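Local atomic coordinates of lasso peptide isopeptidase AtxE2 (Asticcacaulis excentricus, PDB entry 5TXE), a protein that hydrolyses the isopeptide bond of the lasso peptides astexin-2 and astexin-3, converting the threaded molecules into linear peptides. Residues D297-A300 with C301-I304; Q477-S481 with P482-S486. The protein carries 1 engineered substitution. All blocks are in the same frame, centred on the assembly; numbering follows the deposited sequence.

Interaction 1: residues D297-A300 with C301-I304; sequences DEEA and CQNI
The flat group at the centre of this turn is the peptide carbonyl of Glu299, approached by Gln302 with both its backbone and its side chain. Gln302 N donates to Glu299 O at 3.1 Å, but from well above the carbonyl plane, about 50° out of it, rather than along a lone pair. The same oxygen has Gln302 CG at 3.3 Å and Gln302 CB at 3.4 Å, so one acceptor is met by an N-H and two methylenes of a single residue. CG is brought there because it stands beside the backbone N (chi1 -56°); the chain then bends at chi2. The flat ends of the two side chains do not stack: Glu299 OE2 comes only to 4.4 Å from Gln302 OE1, without a bond. One residue earlier, Cys301 N makes a weak hydrogen bond to Glu298 O at 3.3 Å, while Cys301 CB lies 3.6 Å from the same oxygen. These two successive bonds, each spanning three residues, mark a short 3-10 turn. Cys301 SG, also beside its backbone N, passes Glu298 CB at 4.5 Å and forms a disulfide with Cys296, which ties the turn to the residue just after strand 294-295. Arg320 takes the Gln302 carbonyl. The turn belongs to the linker between two four-stranded antiparallel sheets, consistent with successive blades of the beta-propeller known from prolyl oligopeptidases. Chemically, the contact is a backbone one: one ordinary and one weak hydrogen bond define the turn and a covalent link restrains it, while the Glu298 carboxylate is balanced by a salt bridge to Lys340 and Glu299 has no more than a long, weak ion pair with Arg320.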
ATOM      1  N   ASP A 297      -3.915   8.958  31.634  1.00 67.39           N
ATOM      2  CA  ASP A 297      -4.951   7.928  31.878  0.50 72.04           C
ATOM      3  C   ASP A 297      -6.038   7.972  30.793  1.00 74.02           C
ATOM      4  O   ASP A 297      -6.619   6.940  30.426  1.00 76.89           O
ATOM      5  CB  ASP A 297      -5.547   8.037  33.308  0.50 68.63           C
ATOM      6  CG  ASP A 297      -6.803   8.896  33.377  0.50 62.34           C
ATOM      7  OD1 ASP A 297      -6.687  10.128  33.224  0.50 57.35           O
ATOM      8  OD2 ASP A 297      -7.899   8.331  33.601  0.50 53.20           O
ATOM      9  N   GLU A 298      -6.278   9.167  30.242  1.00 68.10           N
ATOM     10  CA  GLU A 298      -7.390   9.392  29.322  1.00 64.97           C
ATOM     11  C   GLU A 298      -7.377   8.394  28.163  1.00 62.71           C
ATOM     12  O   GLU A 298      -6.332   7.916  27.716  1.00 61.72           O
ATOM     13  CB  GLU A 298      -7.380  10.804  28.730  1.00 67.40           C
ATOM     14  CG  GLU A 298      -7.087  11.938  29.695  1.00 78.02           C
ATOM     15  CD  GLU A 298      -8.329  12.529  30.313  1.00 85.27           C
ATOM     16  OE1 GLU A 298      -9.108  13.144  29.547  1.00 87.11           O
ATOM     17  OE2 GLU A 298      -8.486  12.432  31.558  1.00 93.14           O
ATOM     18  N   GLU A 299      -8.566   8.095  27.685  1.00 58.88           N
ATOM     19  CA  GLU A 299      -8.737   7.166  26.597  1.00 59.44           C
ATOM     20  C   GLU A 299      -8.121   7.749  25.310  1.00 48.62           C
ATOM     21  O   GLU A 299      -7.567   7.041  24.476  1.00 46.68           O
ATOM     22  CB  GLU A 299     -10.250   6.856  26.423  1.00 63.13           C
ATOM     23  CG  GLU A 299     -10.534   5.577  25.641  1.00 68.01           C
ATOM     24  CD  GLU A 299     -10.383   5.768  24.145  1.00 70.30           C
ATOM     25  OE1 GLU A 299     -10.785   6.847  23.638  1.00 71.62           O
ATOM     26  OE2 GLU A 299      -9.819   4.868  23.485  1.00 69.54           O
ATOM     27  N   ALA A 300      -8.241   9.047  25.150  1.00 42.46           N
ATOM     28  CA  ALA A 300      -7.705   9.736  23.991  1.00 39.62           C
ATOM     29  C   ALA A 300      -6.213   9.555  23.750  1.00 39.09           C
ATOM     30  O   ALA A 300      -5.760   9.782  22.658  1.00 43.54           O
ATOM     31  CB  ALA A 300      -8.012  11.203  24.126  1.00 40.74           C
ATOM     32  N   CYS A 301      -5.462   9.143  24.760  1.00 41.48           N
ATOM     33  CA  CYS A 301      -3.982   9.089  24.731  1.00 42.96           C
ATOM     34  C   CYS A 301      -3.565   7.734  24.251  1.00 42.56           C
ATOM     35  O   CYS A 301      -2.375   7.435  24.221  1.00 44.83           O
ATOM     36  CB  CYS A 301      -3.385   9.311  26.173  1.00 46.94           C
ATOM     37  SG  CYS A 301      -3.349  11.044  26.782  1.00 67.66           S
ATOM     38  N   GLN A 302      -4.529   6.873  23.918  1.00 43.38           N
ATOM     39  CA  GLN A 302      -4.207   5.487  23.497  1.00 42.35           C
ATOM     40  C   GLN A 302      -3.993   5.340  22.017  1.00 39.07           C
ATOM     41  O   GLN A 302      -4.759   5.871  21.210  1.00 35.20           O
ATOM     42  CB  GLN A 302      -5.307   4.500  23.898  1.00 50.32           C
ATOM     43  CG  GLN A 302      -5.611   4.502  25.395  1.00 58.53           C
ATOM     44  CD  GLN A 302      -5.864   3.131  25.926  1.00 63.50           C
ATOM     45  OE1 GLN A 302      -6.744   2.376  25.450  1.00 60.45           O
ATOM     46  NE2 GLN A 302      -5.067   2.772  26.899  1.00 69.42           N
ATOM     47  N   ASN A 303      -2.955   4.588  21.690  1.00 38.73           N
ATOM     48  CA  ASN A 303      -2.620   4.188  20.336  1.00 40.92           C
ATOM     49  C   ASN A 303      -2.384   5.362  19.383  1.00 39.92           C
ATOM     50  O   ASN A 303      -2.806   5.386  18.246  1.00 42.79           O
ATOM     51  CB  ASN A 303      -3.656   3.194  19.843  1.00 42.76           C
ATOM     52  CG  ASN A 303      -3.535   1.859  20.566  1.00 44.39           C
ATOM     53  OD1 ASN A 303      -2.434   1.302  20.734  1.00 43.14           O
ATOM     54  ND2 ASN A 303      -4.650   1.384  21.072  1.00 45.05           N
ATOM     55  N   ILE A 304      -1.616   6.319  19.868  1.00 37.41           N
ATOM     56  CA  ILE A 304      -1.219   7.465  19.081  1.00 33.72           C
ATOM     57  C   ILE A 304      -0.405   6.986  17.896  1.00 30.34           C
ATOM     58  O   ILE A 304       0.416   6.092  18.014  1.00 33.74           O
ATOM     59  CB  ILE A 304      -0.421   8.466  19.962  1.00 35.69           C
ATOM     60  CG1 ILE A 304      -1.409   9.100  20.946  1.00 38.19           C
ATOM     61  CG2 ILE A 304       0.293   9.541  19.132  1.00 34.54           C
ATOM     62  CD1 ILE A 304      -0.775   9.880  22.081  1.00 40.40           C
TER

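Interaction 2: residues Q477-S481 with P482-S486; sequences QRFTS and PIAQS
Phe479 lays one ring face against the first turn of helix 482-490, and here the packing is close. Gln485 CA sits 3.9 Å from the Phe479 ring centroid, 13° off the normal, a CH-pi contact, while Gln485 CG lies 3.9 Å from Phe479 CD2. Ser481 holds the helix start from both its side chain and its backbone. As N-cap residue, with its hydroxyl turned anti to the backbone N (chi1 169°), it accepts from Ile483 N through OG at 3.1 Å, and its carbonyl O takes Gln485 N at 3.1 Å. Ala484 CB, 4.2 Å from Phe479 CD1, is the looser fringe of the ring packing. On the solvent side, exposed Pro482 turns from the loop to pack on an apolar side chain of the bound lasso peptide. Ile483 lies about 7 Å, side chain to side chain, from Trp116, which binds astexin-3 and is important for activity. Gln485 extends its amide to Glu489, one turn along the helix, and to Asn279. The loop thus leads from strand 463-467 of the hydrolase sheet into the capped helix 482-490, with Phe479 hydrogen-bonded through its backbone to Ile278 in the loop between strands 266-271 and 283-288.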
ATOM      1  N   GLN A 477      -5.391 -10.867  21.795  1.00 65.11           N
ATOM      2  CA  GLN A 477      -4.795 -11.757  22.790  1.00 58.40           C
ATOM      3  C   GLN A 477      -3.322 -11.394  22.961  1.00 61.18           C
ATOM      4  O   GLN A 477      -2.763 -10.622  22.169  1.00 63.02           O
ATOM      5  CB  GLN A 477      -4.953 -13.224  22.338  1.00 61.42           C
ATOM      6  CG  GLN A 477      -6.411 -13.698  22.239  1.00 66.96           C
ATOM      7  CD  GLN A 477      -6.671 -14.890  21.282  1.00 69.98           C
ATOM      8  OE1 GLN A 477      -5.785 -15.371  20.563  1.00 61.97           O
ATOM      9  NE2 GLN A 477      -7.915 -15.360  21.277  1.00 71.29           N
ATOM     10  N   ARG A 478      -2.682 -11.970  23.978  1.00 64.14           N
ATOM     11  CA  ARG A 478      -1.271 -11.694  24.280  1.00 68.08           C
ATOM     12  C   ARG A 478      -0.348 -12.393  23.292  1.00 64.00           C
ATOM     13  O   ARG A 478      -0.458 -13.603  23.116  1.00 63.08           O
ATOM     14  CB  ARG A 478      -0.906 -12.180  25.699  1.00 84.40           C
ATOM     15  CG  ARG A 478       0.391 -11.557  26.257  1.00 94.84           C
ATOM     16  CD  ARG A 478       1.092 -12.390  27.342  1.00 96.49           C
ATOM     17  NE  ARG A 478       2.549 -12.407  27.147  1.00 95.80           N
ATOM     18  CZ  ARG A 478       3.364 -11.364  27.315  1.00 99.77           C
ATOM     19  NH1 ARG A 478       2.897 -10.181  27.695  1.00 99.81           N
ATOM     20  NH2 ARG A 478       4.664 -11.512  27.099  1.00 99.56           N
ATOM     21  N   PHE A 479       0.548 -11.635  22.663  1.00 55.56           N
ATOM     22  CA  PHE A 479       1.586 -12.195  21.790  1.00 58.97           C
ATOM     23  C   PHE A 479       2.842 -11.364  21.884  1.00 63.54           C
ATOM     24  O   PHE A 479       2.750 -10.145  21.968  1.00 63.21           O
ATOM     25  CB  PHE A 479       1.111 -12.249  20.316  1.00 55.95           C
ATOM     26  CG  PHE A 479       0.141 -13.362  20.051  1.00 49.00           C
ATOM     27  CD1 PHE A 479       0.607 -14.682  19.970  1.00 48.98           C
ATOM     28  CD2 PHE A 479      -1.217 -13.125  19.971  1.00 44.36           C
ATOM     29  CE1 PHE A 479      -0.273 -15.725  19.785  1.00 45.08           C
ATOM     30  CE2 PHE A 479      -2.109 -14.169  19.761  1.00 44.39           C
ATOM     31  CZ  PHE A 479      -1.637 -15.473  19.692  1.00 43.55           C
ATOM     32  N   THR A 480       4.006 -12.016  21.867  1.00 71.23           N
ATOM     33  CA  THR A 480       5.284 -11.309  22.007  1.00 72.13           C
ATOM     34  C   THR A 480       5.913 -11.019  20.655  1.00 76.76           C
ATOM     35  O   THR A 480       6.922 -10.307  20.590  1.00 68.00           O
ATOM     36  CB  THR A 480       6.292 -12.101  22.875  1.00 79.10           C
ATOM     37  OG1 THR A 480       6.730 -13.275  22.183  1.00 76.91           O
ATOM     38  CG2 THR A 480       5.653 -12.516  24.209  1.00 78.39           C
ATOM     39  N   SER A 481       5.317 -11.562  19.585  1.00 68.33           N
ATOM     40  CA  SER A 481       5.857 -11.396  18.236  1.00 66.94           C
ATOM     41  C   SER A 481       4.756 -11.377  17.188  1.00 67.49           C
ATOM     42  O   SER A 481       3.805 -12.137  17.292  1.00 56.64           O
ATOM     43  CB  SER A 481       6.786 -12.563  17.939  1.00 72.81           C
ATOM     44  OG  SER A 481       7.153 -12.594  16.579  1.00 76.78           O
ATOM     45  N   PRO A 482       4.872 -10.513  16.156  1.00 74.00           N
ATOM     46  CA  PRO A 482       3.842 -10.549  15.088  1.00 73.06           C
ATOM     47  C   PRO A 482       3.896 -11.870  14.286  1.00 62.50           C
ATOM     48  O   PRO A 482       2.878 -12.294  13.719  1.00 48.18           O
ATOM     49  CB  PRO A 482       4.181  -9.327  14.209  1.00 73.34           C
ATOM     50  CG  PRO A 482       5.628  -9.037  14.483  1.00 76.37           C
ATOM     51  CD  PRO A 482       5.894  -9.479  15.903  1.00 76.90           C
ATOM     52  N   ILE A 483       5.056 -12.535  14.325  1.00 56.48           N
ATOM     53  CA  ILE A 483       5.252 -13.837  13.692  1.00 58.74           C
ATOM     54  C   ILE A 483       4.472 -14.915  14.483  1.00 54.30           C
ATOM     55  O   ILE A 483       3.755 -15.720  13.875  1.00 61.92           O
ATOM     56  CB  ILE A 483       6.757 -14.197  13.518  1.00 56.50           C
ATOM     57  CG1 ILE A 483       7.484 -13.045  12.789  1.00 61.67           C
ATOM     58  CG2 ILE A 483       6.918 -15.511  12.741  1.00 54.83           C
ATOM     59  CD1 ILE A 483       8.962 -13.276  12.549  1.00 61.56           C
ATOM     60  N   ALA A 484       4.563 -14.909  15.808  1.00 45.75           N
ATOM     61  CA  ALA A 484       3.750 -15.830  16.613  1.00 49.45           C
ATOM     62  C   ALA A 484       2.233 -15.584  16.496  1.00 47.25           C
ATOM     63  O   ALA A 484       1.425 -16.506  16.610  1.00 41.67           O
ATOM     64  CB  ALA A 484       4.159 -15.778  18.079  1.00 49.71           C
ATOM     65  N   GLN A 485       1.849 -14.332  16.292  1.00 44.89           N
ATOM     66  CA  GLN A 485       0.441 -14.010  16.182  1.00 43.74           C
ATOM     67  C   GLN A 485      -0.080 -14.618  14.896  1.00 40.21           C
ATOM     68  O   GLN A 485      -1.182 -15.200  14.868  1.00 36.20           O
ATOM     69  CB  GLN A 485       0.218 -12.487  16.126  1.00 43.82           C
ATOM     70  CG  GLN A 485      -1.249 -12.068  16.183  1.00 45.32           C
ATOM     71  CD  GLN A 485      -1.420 -10.549  16.137  1.00 51.27           C
ATOM     72  OE1 GLN A 485      -0.895  -9.811  16.979  1.00 48.91           O
ATOM     73  NE2 GLN A 485      -2.169 -10.081  15.163  1.00 50.33           N
ATOM     74  N   SER A 486       0.706 -14.420  13.828  1.00 40.53           N
ATOM     75  CA  SER A 486       0.411 -14.965  12.507  1.00 45.66           C
ATOM     76  C   SER A 486       0.195 -16.470  12.596  1.00 39.97           C
ATOM     77  O   SER A 486      -0.735 -16.983  12.003  1.00 35.72           O
ATOM     78  CB  SER A 486       1.508 -14.653  11.462  1.00 45.25           C
ATOM     79  OG  SER A 486       1.166 -15.276  10.221  1.00 46.31           O
TER

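How the interactions relate
Both interactions are local contacts at the surface, buried Cys301 being the exception, with no direct touch: their centres are 23 Å apart and their nearest atoms about 12 Å. Interaction 1 belongs to the propeller-like part, linking two of its sheets; interaction 2 belongs to the hydrolase part, where a loop enters a helix. They meet the same element from different places, the connection between strands 266-271 and 283-288: residues 301-304 pack on Pro281 and hydrogen-bond to Thr282, residues 477-486 hydrogen-bond to Ile278 and Asn279. Backbone hydrogen bonds and a disulfide characterise the first, remote from the annotated sites. An aromatic face and a serine cap characterise the second, which borders the bound peptide.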